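Local structure of putative serine protease (2W5E) at residues G25-G29 / N30-T34; V120-Q123 / D124-G128. The protein cleaves the astrovirus non-structural polyprotein into its functional products, acting as a trypsin-like serine endopeptidase with a catalytic triad. One frame throughout, in Å; residues are numbered along the deposited sequence.

In the fold
From the N terminus the chain first builds one antiparallel beta-barrel, and contact 1 lies within it, where strand 21-28 turns back at Gly29 and Asn30 into strand 31-35. That hairpin closes well before contact 2 begins, so the two follow in series without nesting or crossing. Contact 2 belongs to the second barrel: residues 120-128 form the loop from strand 115-119 to strand 130-132 and carry the nucleophile Ser127. The centres of contact 1 and contact 2 are about 19 Å apart, yet their ends meet between the barrels. Thr34 OG1 lies 3.5 Å from Gly128 CA, and the Phe26 ring also packs on Gly128, bringing the hairpin up against the nucleophile loop.

Contact 1. Residues G25-G29 / N30-T34; sequences GFFSG and NDIVT
Phe26 and Val33 face each other as a hydrogen-bonded pair in a tight antiparallel hairpin, the two short strand segments running at 141° to one another. These are the second and third strands of the first barrel of the chymotrypsin-like double-barrel fold, joined by a type II' turn from Ser28 to Asp31. Phe26 N donates to Val33 O at 2.9 Å, and the return bond from Val33 N to Phe26 O, at 2.7 Å, is nearly straight. A second hydrogen-bonded pair, Ser28 with Asp31, closes the ladder at the turn. Gly29 takes the turn's first corner with a positive phi of 56°, a conformation that favours glycine.

On one face of the sheet the Phe26 ring leans over Val33. Its chi1 of 64° sets CG between the backbone N and the carbonyl carbon and swings the ring across to the neighbouring strand. The CB of Val33 sits over the ring face, 3.7 Å from the centroid, in a CH-pi contact shifted toward CZ. Val138 and Val141 of the second barrel also touch this phenylalanine, which therefore bridges the two barrels. Nearer the turn, Ser28 OG bonds to Leu81 O, while the carboxylate of Asp31 forms a salt bridge with Arg59.

The other face carries Phe27 and Ile32, a non-hydrogen-bonded pair whose side chains run alongside each other and head off in the same direction. Ile32 CG1 meets the ring obliquely, 3.7 Å from Phe27 CE1, and Tyr49 packs edge-to-face with the same ring. Beside it a water spans the turn, donating to Gly29 O at 2.7 Å and to Asp31 O at 2.9 Å, and its oxygen lies in the plane of the Phe27 ring at the edge.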
ATOM      1  N   GLY A  25      20.680 -15.351  -3.190  1.00 23.75           N
ATOM      2  CA  GLY A  25      20.543 -14.457  -4.328  1.00 23.23           C
ATOM      3  C   GLY A  25      19.497 -13.399  -4.014  1.00 22.73           C
ATOM      4  O   GLY A  25      18.733 -13.538  -3.060  1.00 22.71           O
ATOM      5  N   PHE A  26      19.460 -12.341  -4.809  1.00 22.64           N
ATOM      6  CA  PHE A  26      18.418 -11.333  -4.649  1.00 22.69           C
ATOM      7  C   PHE A  26      17.964 -10.738  -5.974  1.00 22.92           C
ATOM      8  O   PHE A  26      18.749 -10.588  -6.912  1.00 22.75           O
ATOM      9  CB  PHE A  26      18.844 -10.242  -3.649  1.00 22.12           C
ATOM     10  CG  PHE A  26      20.027  -9.432  -4.091  1.00 22.02           C
ATOM     11  CD1 PHE A  26      21.324  -9.837  -3.779  1.00 22.44           C
ATOM     12  CD2 PHE A  26      19.847  -8.244  -4.793  1.00 21.12           C
ATOM     13  CE1 PHE A  26      22.421  -9.077  -4.167  1.00 21.93           C
ATOM     14  CE2 PHE A  26      20.940  -7.478  -5.193  1.00 22.01           C
ATOM     15  CZ  PHE A  26      22.228  -7.892  -4.879  1.00 21.95           C
ATOM     16  N   PHE A  27      16.682 -10.388  -6.024  1.00 23.72           N
ATOM     17  CA  PHE A  27      16.063  -9.865  -7.226  1.00 24.08           C
ATOM     18  C   PHE A  27      16.335  -8.373  -7.348  1.00 24.78           C
ATOM     19  O   PHE A  27      16.163  -7.611  -6.383  1.00 24.85           O
ATOM     20  CB  PHE A  27      14.553 -10.151  -7.223  1.00 23.96           C
ATOM     21  CG  PHE A  27      14.208 -11.616  -7.118  1.00 23.58           C
ATOM     22  CD1 PHE A  27      14.119 -12.409  -8.260  1.00 23.50           C
ATOM     23  CD2 PHE A  27      13.965 -12.201  -5.880  1.00 23.51           C
ATOM     24  CE1 PHE A  27      13.799 -13.771  -8.170  1.00 23.07           C
ATOM     25  CE2 PHE A  27      13.644 -13.555  -5.778  1.00 23.61           C
ATOM     26  CZ  PHE A  27      13.563 -14.343  -6.927  1.00 23.26           C
ATOM     27  N   SER A  28      16.782  -7.975  -8.534  1.00 25.46           N
ATOM     28  CA  SER A  28      17.016  -6.575  -8.869  1.00 26.55           C
ATOM     29  C   SER A  28      16.818  -6.405 -10.373  1.00 27.24           C
ATOM     30  O   SER A  28      17.453  -7.100 -11.180  1.00 26.92           O
ATOM     31  CB  SER A  28      18.421  -6.142  -8.460  1.00 26.61           C
ATOM     32  OG  SER A  28      18.609  -4.753  -8.669  1.00 26.90           O
ATOM     33  N   GLY A  29      15.927  -5.488 -10.742  1.00 27.97           N
ATOM     34  CA  GLY A  29      15.486  -5.361 -12.127  1.00 28.68           C
ATOM     35  C   GLY A  29      14.931  -6.683 -12.619  1.00 28.83           C
ATOM     36  O   GLY A  29      14.080  -7.288 -11.965  1.00 28.84           O
ATOM     37  N   ASN A  30      15.436  -7.139 -13.762  1.00 29.27           N
ATOM     38  CA  ASN A  30      15.057  -8.437 -14.320  1.00 29.90           C
ATOM     39  C   ASN A  30      16.074  -9.535 -13.978  1.00 29.56           C
ATOM     40  O   ASN A  30      16.063 -10.616 -14.568  1.00 29.70           O
ATOM     41  CB  ASN A  30      14.877  -8.322 -15.842  1.00 30.51           C
ATOM     42  CG  ASN A  30      14.215  -9.547 -16.454  1.00 32.11           C
ATOM     43  OD1 ASN A  30      13.173 -10.015 -15.979  1.00 33.85           O
ATOM     44  ND2 ASN A  30      14.825 -10.080 -17.512  1.00 33.97           N
ATOM     45  N   ASP A  31      16.941  -9.256 -13.009  1.00 29.13           N
ATOM     46  CA  ASP A  31      18.017 -10.173 -12.655  1.00 28.43           C
ATOM     47  C   ASP A  31      17.867 -10.799 -11.277  1.00 27.84           C
ATOM     48  O   ASP A  31      17.089 -10.330 -10.442  1.00 27.01           O
ATOM     49  CB  ASP A  31      19.363  -9.451 -12.712  1.00 28.53           C
ATOM     50  CG  ASP A  31      19.820  -9.170 -14.127  1.00 30.23           C
ATOM     51  OD1 ASP A  31      19.644 -10.036 -15.014  1.00 30.79           O
ATOM     52  OD2 ASP A  31      20.379  -8.073 -14.345  1.00 31.90           O
ATOM     53  N   ILE A  32      18.621 -11.878 -11.070  1.00 27.05           N
ATOM     54  CA  ILE A  32      18.940 -12.381  -9.748  1.00 26.45           C
ATOM     55  C   ILE A  32      20.444 -12.147  -9.576  1.00 26.61           C
ATOM     56  O   ILE A  32      21.253 -12.603 -10.400  1.00 26.34           O
ATOM     57  CB  ILE A  32      18.588 -13.878  -9.594  1.00 26.70           C
ATOM     58  CG1 ILE A  32      17.087 -14.102  -9.810  1.00 26.33           C
ATOM     59  CG2 ILE A  32      19.045 -14.402  -8.228  1.00 25.31           C
ATOM     60  CD1 ILE A  32      16.663 -15.561  -9.929  1.00 26.40           C
ATOM     61  N   VAL A  33      20.806 -11.417  -8.524  1.00 26.05           N
ATOM     62  CA  VAL A  33      22.198 -11.058  -8.254  1.00 25.90           C
ATOM     63  C   VAL A  33      22.746 -11.933  -7.125  1.00 25.79           C
ATOM     64  O   VAL A  33      22.049 -12.194  -6.143  1.00 25.28           O
ATOM     65  CB  VAL A  33      22.340  -9.547  -7.883  1.00 26.05           C
ATOM     66  CG1 VAL A  33      23.810  -9.127  -7.820  1.00 25.79           C
ATOM     67  CG2 VAL A  33      21.590  -8.660  -8.880  1.00 25.54           C
ATOM     68  N   THR A  34      23.985 -12.396  -7.282  1.00 25.70           N
ATOM     69  CA  THR A  34      24.670 -13.164  -6.229  1.00 25.97           C
ATOM     70  C   THR A  34      26.189 -12.964  -6.308  1.00 26.36           C
ATOM     71  O   THR A  34      26.667 -12.164  -7.115  1.00 25.96           O
ATOM     72  CB  THR A  34      24.272 -14.672  -6.253  1.00 25.91           C
ATOM     73  OG1 THR A  34      24.716 -15.320  -5.052  1.00 25.59           O
ATOM     74  CG2 THR A  34      24.847 -15.394  -7.484  1.00 25.57           C
TER
HETATM   75  O   HOH W   1      14.305  -9.752 -10.938  1.00 28.86           O

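Contact 2. Residues V120-Q123 / D124-G128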
ATOM      1  N   VAL A 120      28.833  -9.382  11.525  1.00 34.51           N
ATOM      2  CA  VAL A 120      27.804 -10.345  11.116  1.00 35.42           C
ATOM      3  C   VAL A 120      27.384 -11.218  12.297  1.00 36.16           C
ATOM      4  O   VAL A 120      28.138 -11.382  13.254  1.00 36.15           O
ATOM      5  CB  VAL A 120      28.234 -11.220   9.895  1.00 35.31           C
ATOM      6  CG1 VAL A 120      28.283 -10.387   8.624  1.00 35.08           C
ATOM      7  CG2 VAL A 120      29.573 -11.926  10.140  1.00 34.98           C
ATOM      8  N   ARG A 121      26.176 -11.768  12.222  1.00 37.28           N
ATOM      9  CA  ARG A 121      25.616 -12.549  13.321  1.00 38.52           C
ATOM     10  C   ARG A 121      25.933 -14.044  13.234  1.00 39.40           C
ATOM     11  O   ARG A 121      25.754 -14.779  14.211  1.00 39.72           O
ATOM     12  CB  ARG A 121      24.105 -12.313  13.437  1.00 38.58           C
ATOM     13  CG  ARG A 121      23.730 -10.930  13.983  1.00 39.02           C
ATOM     14  CD  ARG A 121      23.972 -10.842  15.481  1.00 39.89           C
ATOM     15  NE  ARG A 121      24.057  -9.465  15.960  1.00 41.40           N
ATOM     16  CZ  ARG A 121      24.324  -9.122  17.218  1.00 41.92           C
ATOM     17  NH1 ARG A 121      24.541 -10.058  18.139  1.00 41.58           N
ATOM     18  NH2 ARG A 121      24.378  -7.838  17.559  1.00 42.48           N
ATOM     19  N   THR A 122      26.395 -14.490  12.071  1.00 40.29           N
ATOM     20  CA  THR A 122      26.839 -15.876  11.917  1.00 41.34           C
ATOM     21  C   THR A 122      28.157 -15.975  11.156  1.00 41.89           C
ATOM     22  O   THR A 122      28.491 -15.104  10.348  1.00 41.94           O
ATOM     23  CB  THR A 122      25.755 -16.784  11.264  1.00 41.41           C
ATOM     24  OG1 THR A 122      26.171 -18.154  11.340  1.00 42.48           O
ATOM     25  CG2 THR A 122      25.518 -16.421   9.809  1.00 41.03           C
ATOM     26  N   GLN A 123      28.912 -17.031  11.441  1.00 42.74           N
ATOM     27  CA  GLN A 123      30.121 -17.337  10.687  1.00 43.69           C
ATOM     28  C   GLN A 123      29.741 -18.173   9.467  1.00 43.93           C
ATOM     29  O   GLN A 123      30.524 -18.300   8.525  1.00 44.45           O
ATOM     30  CB  GLN A 123      31.139 -18.083  11.556  1.00 43.65           C
ATOM     31  CG  GLN A 123      31.642 -17.299  12.767  1.00 44.15           C
ATOM     32  CD  GLN A 123      32.780 -18.001  13.505  1.00 44.63           C
ATOM     33  OE1 GLN A 123      33.443 -18.893  12.964  1.00 46.29           O
ATOM     34  NE2 GLN A 123      33.015 -17.590  14.746  1.00 45.63           N
ATOM     35  N   ASP A 124      28.522 -18.713   9.495  1.00 44.21           N
ATOM     36  CA  ASP A 124      27.982 -19.581   8.438  1.00 44.24           C
ATOM     37  C   ASP A 124      27.839 -18.909   7.068  1.00 43.33           C
ATOM     38  O   ASP A 124      28.174 -17.736   6.893  1.00 43.89           O
ATOM     39  CB  ASP A 124      26.630 -20.160   8.869  1.00 44.68           C
ATOM     40  CG  ASP A 124      26.749 -21.149  10.015  1.00 46.52           C
ATOM     41  OD1 ASP A 124      27.497 -22.143   9.872  1.00 48.89           O
ATOM     42  OD2 ASP A 124      26.076 -20.942  11.053  1.00 48.29           O
ATOM     43  N   GLY A 125      27.324 -19.674   6.106  1.00 42.30           N
ATOM     44  CA  GLY A 125      27.220 -19.256   4.713  1.00 40.44           C
ATOM     45  C   GLY A 125      26.271 -18.106   4.420  1.00 39.23           C
ATOM     46  O   GLY A 125      25.053 -18.288   4.352  1.00 38.98           O
ATOM     47  N   MET A 126      26.848 -16.924   4.223  1.00 37.82           N
ATOM     48  CA  MET A 126      26.088 -15.741   3.825  1.00 36.53           C
ATOM     49  C   MET A 126      26.420 -15.278   2.407  1.00 34.80           C
ATOM     50  O   MET A 126      25.963 -14.212   1.986  1.00 34.12           O
ATOM     51  CB  MET A 126      26.339 -14.599   4.805  1.00 36.64           C
ATOM     52  CG  MET A 126      25.668 -14.762   6.144  1.00 36.94           C
ATOM     53  SD  MET A 126      26.119 -13.407   7.238  1.00 38.29           S
ATOM     54  CE  MET A 126      24.716 -13.452   8.348  1.00 38.69           C
ATOM     55  N   SER A 127      27.211 -16.069   1.677  1.00 33.00           N
ATOM     56  CA  SER A 127      27.665 -15.688   0.334  1.00 31.58           C
ATOM     57  C   SER A 127      26.501 -15.279  -0.568  1.00 30.19           C
ATOM     58  O   SER A 127      25.492 -15.983  -0.644  1.00 29.50           O
ATOM     59  CB  SER A 127      28.453 -16.824  -0.325  1.00 32.11           C
ATOM     60  OG  SER A 127      29.569 -17.222   0.463  1.00 32.40           O
ATOM     61  N   GLY A 128      26.654 -14.133  -1.232  1.00 28.84           N
ATOM     62  CA  GLY A 128      25.647 -13.609  -2.156  1.00 27.51           C
ATOM     63  C   GLY A 128      24.642 -12.642  -1.538  1.00 26.62           C
ATOM     64  O   GLY A 128      23.957 -11.916  -2.259  1.00 26.26           O
TER
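Thr122 meets Asp124 with its hydroxyl and Met126 with its methyl. The side chains of Thr122 and Asp124 stand roughly perpendicular. With chi1 at -171°, Thr122 OG1 lies opposite the backbone N and accepts a hydrogen bond from Asp124 N at 3.0 Å, with an N-H...O angle of 158°. Asp124 OD2 lies 2.8 Å from Thr122 OG1. Outside the loop, the Asp124 carboxylate also has a long, weak ion pair with Arg121 of a neighbouring subunit.

The same torsion leaves Thr122 CG2 turned to Met126, whose extended chain passes it at a slant. Their ends are pressed together: Met126 CE is only 3.4 Å from Thr122 CG2, tighter than ordinary carbon packing. The bond from Asp124 N back to the hydroxyl two residues earlier makes an ST turn, set in the loop that leads to the nucleophile in the second barrel of the chymotrypsin-like fold. Met126 directly precedes the catalytic Ser127, whose OG hydrogen-bonds to His37 NE2, and the methionine side chain runs back toward Val120.

Met126 and Val120 lie alongside each other with their side chains heading opposite ways, Met126 SD coming to 4.0 Å from Val120 CG1. Ala96 and Val98 of strand 91-98 also pack on the buried Met126 side chain. Close by, Thr122 O is buried and has no hydrogen-bond partner in the model, whereas the next carbonyl, Gln123 O, accepts from Asn145 ND2.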